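Local coordinates for vacuolar aminopeptidase 1 (Saccharomyces cerevisiae, PDB 5JGF), which removes amino acids, preferably neutral or hydrophobic ones, from the N-termini of peptides in the yeast vacuole, and also travels there as the main cargo of the Cvt pathway, at residues D[89-94]-D[297-302]. Numbering follows the deposited sequence.
Sequences GSHVDA and NEEIGS. With ZN (zinc ion), chain K; ZN (zinc ion), chain L.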
loop_
_atom_site.group_PDB
_atom_site.type_symbol
_atom_site.label_atom_id
_atom_site.label_comp_id
_atom_site.label_asym_id
_atom_site.label_seq_id
_atom_site.Cartn_x
_atom_site.Cartn_y
_atom_site.Cartn_z
ATOM N N GLY D 89 28.146 -40.774 13.282
ATOM C CA GLY D 89 27.134 -40.826 12.243
ATOM C C GLY D 89 27.202 -39.588 11.371
ATOM O O GLY D 89 27.234 -38.474 11.885
ATOM N N SER D 90 27.232 -39.781 10.055
ATOM C CA SER D 90 27.300 -38.666 9.113
ATOM C C SER D 90 26.423 -38.974 7.907
ATOM O O SER D 90 25.942 -40.099 7.756
ATOM C CB SER D 90 28.742 -38.453 8.643
ATOM O OG SER D 90 29.596 -38.144 9.729
ATOM N N HIS D 91 26.201 -37.985 7.048
ATOM C CA HIS D 91 25.391 -38.249 5.868
ATOM C C HIS D 91 26.203 -38.097 4.593
ATOM O O HIS D 91 27.068 -37.227 4.489
ATOM C CB HIS D 91 24.110 -37.383 5.857
ATOM C CG HIS D 91 24.337 -35.914 5.654
ATOM N ND1 HIS D 91 24.339 -35.330 4.406
ATOM C CD2 HIS D 91 24.464 -34.901 6.544
ATOM C CE1 HIS D 91 24.451 -34.018 4.535
ATOM N NE2 HIS D 91 24.528 -33.733 5.822
ATOM N N VAL D 92 25.950 -38.988 3.640
ATOM C CA VAL D 92 26.676 -38.971 2.379
ATOM C C VAL D 92 25.905 -38.376 1.215
ATOM O O VAL D 92 26.444 -38.253 0.121
ATOM C CB VAL D 92 27.161 -40.385 1.996
ATOM C CG1 VAL D 92 28.344 -40.774 2.866
ATOM C CG2 VAL D 92 26.029 -41.390 2.159
ATOM N N ASP D 93 24.640 -38.024 1.431
ATOM C CA ASP D 93 23.887 -37.398 0.355
ATOM C C ASP D 93 24.262 -35.920 0.393
ATOM O O ASP D 93 24.622 -35.393 1.446
ATOM C CB ASP D 93 22.370 -37.560 0.548
ATOM C CG ASP D 93 21.854 -36.901 1.820
ATOM O OD1 ASP D 93 20.843 -36.161 1.740
ATOM O OD2 ASP D 93 22.440 -37.129 2.899
ATOM N N ALA D 94 24.216 -35.266 -0.761
ATOM C CA ALA D 94 24.525 -33.844 -0.841
ATOM C C ALA D 94 23.530 -33.198 -1.791
ATOM O O ALA D 94 22.947 -33.877 -2.638
ATOM C CB ALA D 94 25.937 -33.635 -1.352
ATOM N N ASN D 297 19.814 -39.272 2.390
ATOM C CA ASN D 297 18.661 -38.420 2.650
ATOM C C ASN D 297 18.588 -37.486 3.858
ATOM O O ASN D 297 17.491 -37.149 4.296
ATOM C CB ASN D 297 17.401 -39.294 2.634
ATOM C CG ASN D 297 17.262 -40.088 1.347
ATOM O OD1 ASN D 297 17.579 -39.599 0.260
ATOM N ND2 ASN D 297 16.770 -41.310 1.458
ATOM N N GLU D 298 19.718 -37.053 4.400
ATOM C CA GLU D 298 19.655 -36.119 5.524
ATOM C C GLU D 298 19.124 -34.782 4.993
ATOM O O GLU D 298 18.381 -34.071 5.676
ATOM C CB GLU D 298 21.045 -35.913 6.136
ATOM C CG GLU D 298 21.096 -34.973 7.357
ATOM C CD GLU D 298 20.975 -33.496 6.992
ATOM O OE1 GLU D 298 21.360 -33.125 5.867
ATOM O OE2 GLU D 298 20.512 -32.701 7.841
ATOM N N GLU D 299 19.493 -34.457 3.757
ATOM C CA GLU D 299 19.078 -33.197 3.151
ATOM C C GLU D 299 17.584 -33.110 2.854
ATOM O O GLU D 299 17.083 -32.034 2.525
ATOM C CB GLU D 299 19.888 -32.939 1.882
ATOM C CG GLU D 299 21.399 -32.836 2.137
ATOM C CD GLU D 299 21.806 -31.588 2.919
ATOM O OE1 GLU D 299 20.935 -30.905 3.504
ATOM O OE2 GLU D 299 23.014 -31.291 2.954
ATOM N N ILE D 300 16.871 -34.231 2.955
ATOM C CA ILE D 300 15.433 -34.197 2.727
ATOM C C ILE D 300 14.622 -34.645 3.942
ATOM O O ILE D 300 13.467 -35.039 3.811
ATOM C CB ILE D 300 15.004 -35.022 1.487
ATOM C CG1 ILE D 300 15.452 -36.477 1.627
ATOM C CG2 ILE D 300 15.572 -34.386 0.219
ATOM C CD1 ILE D 300 14.847 -37.387 0.577
ATOM N N GLY D 301 15.229 -34.593 5.127
ATOM C CA GLY D 301 14.489 -34.945 6.328
ATOM C C GLY D 301 14.815 -36.236 7.052
ATOM O O GLY D 301 14.344 -36.443 8.174
ATOM N N SER D 302 15.593 -37.106 6.414
ATOM C CA SER D 302 16.003 -38.373 7.016
ATOM C C SER D 302 14.906 -39.419 7.224
ATOM O O SER D 302 15.185 -40.503 7.744
ATOM C CB SER D 302 16.695 -38.110 8.358
ATOM O OG SER D 302 17.897 -37.383 8.180
HETATM ZN ZN ZN K . 24.796 -31.723 6.525
HETATM ZN ZN ZN L . 23.072 -29.805 4.363
HETATM O O HOH W 1 22.918 -31.089 6.019
HETATM O O HOH W 2 25.217 -29.565 7.533
#
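D93 takes two successive backbone amides with its carboxylate: E299 N reaches OD1 at 3.0 Å, on the syn lone pair, and E298 N reaches OD2 at 3.1 Å from the syn side, tilted 35° out of the carboxylate plane. Y119 OH also bonds OD1. This buried end is the tight part of the contact, where the bend after strand 86-91 meets the turn 297-302.

The D93 backbone O takes H91 ND1 at 3.0 Å, nearly in the ring plane, and helps, with a weak second bond to OD2, to fix the ring's rotation with NE2 on the chain K zinc ion at 2.1 Å. E298 lies over one face of that ring: its CB makes a CH-pi contact 3.6 Å from the centroid. With CG anti to the backbone N (chi1 -178°) and a bend at chi2, the chain runs on across the ring and sets OE1 above NE2. With an alanine in place of D93, the E298 and E299 amides and the Y119 hydroxyl would probably be left without their carboxylate, while H91 would lose just its weak second bond.

On the looser side, the ends of the partly exposed E298 and E299 meet zinc and water. Water 1 bridges the two zinc ions and donates to E298 OE1 at 2.6 Å, while water 2 also binds the chain K ion. E299, its carboxylate at 83° to the H91 ring, binds the chain L ion unevenly, OE2 at 2.0 Å and OE1 farther off. D262 bridges the ions, D344 completes the chain K set and H438 the chain L set. The histidine-X-aspartate bend facing a Glu-Glu pair is the co-catalytic dizinc centre of M18 aminopeptidases, with E298 placed as the probable general base, as in relatives.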